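Local coordinates for protein glycosyl hydrolase (Rhizobium leguminosarum bv. trifolii, PDB 5NDX) that probably hydrolyses O-glycosidic bonds as a family 39 glycoside hydrolase, a bacterial orthologue of human alpha-L-iduronidase, at residues 410-415 / 517-522. The protein carries 2 engineered substitutions. Residues are numbered along the deposited sequence; the frame is centred on the assembly and turned at random.
Sequences SLIHSV and PSLTQV
S410 and Q521 meet side chain to side chain across two antiparallel strands of the large beta sheet that accompanies the TIM barrel in this family 39 enzyme. The pairing is a worked example of how antiparallel partners divide their labour: the hydrogen-bonded pairs L411–T520 and H413–S518 supply the backbone bonds, while the non-hydrogen-bonded pairs S410–Q521 and I412–L519 meet through their side chains on the face toward helices 282-300 and 364-372. Each hydrogen-bonded pair exchanges two bonds, and that from H413 N to S518 O is nearly straight at 174°.

Followed outward, Q521 shows how a long side chain bends across to its partner on the adjacent strand. From CB, CG stands anti to the backbone N (chi1 -160°), and the side chain, which also touches L371, T374 and L375, then bends at chi2 (71°) and brings CD within 3.2 Å of S410 OG. At the tip, OE1 accepts a hydrogen bond from S410 OG at 2.6 Å, on a lone pair in the carbonyl plane, while NE2 is hydrogen-bonded to S408 OG. Beside this polar pair, L519 CD1 packs against I412 CG1 at 3.7 Å, the two side chains running the same way.

On the reverse face, T520 OG1 is hydrogen-bonded to R444 NE and S518 OG to P515 O. A water bridges both hydroxyls and donates to L411 O at 2.7 Å.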
loop_
_atom_site.group_PDB
_atom_site.type_symbol
_atom_site.label_atom_id
_atom_site.label_comp_id
_atom_site.label_asym_id
_atom_site.label_seq_id
_atom_site.Cartn_x
_atom_site.Cartn_y
_atom_site.Cartn_z
ATOM N N SER A 410 -2.841 16.136 3.760
ATOM C CA SER A 410 -2.095 15.825 2.556
ATOM C C SER A 410 -2.313 16.968 1.570
ATOM O O SER A 410 -3.453 17.279 1.208
ATOM C CB SER A 410 -2.536 14.515 1.945
ATOM O OG SER A 410 -2.250 13.427 2.789
ATOM N N LEU A 411 -1.238 17.628 1.152
ATOM C CA LEU A 411 -1.311 18.645 0.083
ATOM C C LEU A 411 -0.660 18.028 -1.185
ATOM O O LEU A 411 0.549 17.696 -1.196
ATOM C CB LEU A 411 -0.595 19.886 0.522
ATOM C CG LEU A 411 -0.769 21.080 -0.409
ATOM C CD1 LEU A 411 -2.227 21.544 -0.460
ATOM C CD2 LEU A 411 0.133 22.202 0.070
ATOM N N ILE A 412 -1.461 17.883 -2.238
ATOM C CA ILE A 412 -1.126 17.109 -3.414
ATOM C C ILE A 412 -0.964 18.086 -4.604
ATOM O O ILE A 412 -1.874 18.878 -4.842
ATOM C CB ILE A 412 -2.281 16.164 -3.711
ATOM C CG1 ILE A 412 -2.574 15.251 -2.519
ATOM C CG2 ILE A 412 -2.030 15.350 -4.973
ATOM C CD1 ILE A 412 -3.980 14.685 -2.543
ATOM N N HIS A 413 0.177 18.090 -5.293
ATOM C CA HIS A 413 0.310 18.919 -6.514
ATOM C C HIS A 413 0.693 17.957 -7.611
ATOM O O HIS A 413 1.814 17.455 -7.641
ATOM C CB HIS A 413 1.323 19.996 -6.252
ATOM C CG HIS A 413 1.325 21.135 -7.223
ATOM N ND1 HIS A 413 0.305 21.408 -8.124
ATOM C CD2 HIS A 413 2.229 22.114 -7.397
ATOM C CE1 HIS A 413 0.591 22.499 -8.813
ATOM N NE2 HIS A 413 1.743 22.961 -8.376
ATOM N N SER A 414 -0.300 17.588 -8.404
ATOM C CA SER A 414 -0.171 16.515 -9.347
ATOM C C SER A 414 -1.135 16.758 -10.508
ATOM O O SER A 414 -2.326 17.067 -10.295
ATOM C CB SER A 414 -0.480 15.172 -8.672
ATOM O OG SER A 414 -0.605 14.090 -9.583
ATOM N N VAL A 415 -0.603 16.620 -11.729
ATOM C CA VAL A 415 -1.424 16.539 -12.954
ATOM C C VAL A 415 -1.105 15.223 -13.696
ATOM O O VAL A 415 -0.050 14.596 -13.469
ATOM C CB VAL A 415 -1.157 17.732 -13.910
ATOM C CG1 VAL A 415 -1.549 19.078 -13.254
ATOM C CG2 VAL A 415 0.316 17.800 -14.340
ATOM N N PRO A 517 5.608 17.827 -9.790
ATOM C CA PRO A 517 4.748 17.183 -8.801
ATOM C C PRO A 517 5.337 17.130 -7.397
ATOM O O PRO A 517 6.555 17.178 -7.227
ATOM C CB PRO A 517 4.639 15.761 -9.322
ATOM C CG PRO A 517 5.905 15.498 -10.056
ATOM C CD PRO A 517 6.438 16.834 -10.526
ATOM N N SER A 518 4.456 17.018 -6.403
ATOM C CA SER A 518 4.885 16.805 -5.031
ATOM C C SER A 518 3.747 16.363 -4.168
ATOM O O SER A 518 2.569 16.534 -4.515
ATOM C CB SER A 518 5.531 18.089 -4.439
ATOM O OG SER A 518 4.532 19.100 -4.214
ATOM N N LEU A 519 4.118 15.713 -3.068
ATOM C CA LEU A 519 3.182 15.368 -2.011
ATOM C C LEU A 519 3.773 15.907 -0.726
ATOM O O LEU A 519 4.920 15.619 -0.415
ATOM C CB LEU A 519 3.027 13.841 -1.893
ATOM C CG LEU A 519 2.033 13.363 -0.837
ATOM C CD1 LEU A 519 0.615 13.890 -1.099
ATOM C CD2 LEU A 519 1.999 11.810 -0.794
ATOM N N THR A 520 2.994 16.666 0.003
ATOM C CA THR A 520 3.397 17.218 1.280
ATOM C C THR A 520 2.423 16.701 2.359
ATOM O O THR A 520 1.212 16.746 2.172
ATOM C CB THR A 520 3.311 18.737 1.287
ATOM O OG1 THR A 520 4.039 19.283 0.193
ATOM C CG2 THR A 520 3.876 19.355 2.557
ATOM N N GLN A 521 2.949 16.263 3.499
ATOM C CA GLN A 521 2.073 15.915 4.648
ATOM C C GLN A 521 2.366 16.906 5.771
ATOM O O GLN A 521 3.525 17.101 6.148
ATOM C CB GLN A 521 2.325 14.476 5.088
ATOM C CG GLN A 521 1.200 13.880 5.898
ATOM C CD GLN A 521 -0.009 13.599 5.066
ATOM O OE1 GLN A 521 0.076 13.409 3.836
ATOM N NE2 GLN A 521 -1.168 13.548 5.718
ATOM N N VAL A 522 1.325 17.602 6.232
ATOM C CA VAL A 522 1.444 18.549 7.322
ATOM C C VAL A 522 0.745 17.911 8.556
ATOM O O VAL A 522 -0.453 17.611 8.515
ATOM C CB VAL A 522 0.737 19.845 6.967
ATOM C CG1 VAL A 522 0.902 20.868 8.100
ATOM C CG2 VAL A 522 1.262 20.390 5.601
HETATM O O HOH W 1 2.740 19.102 -2.079
#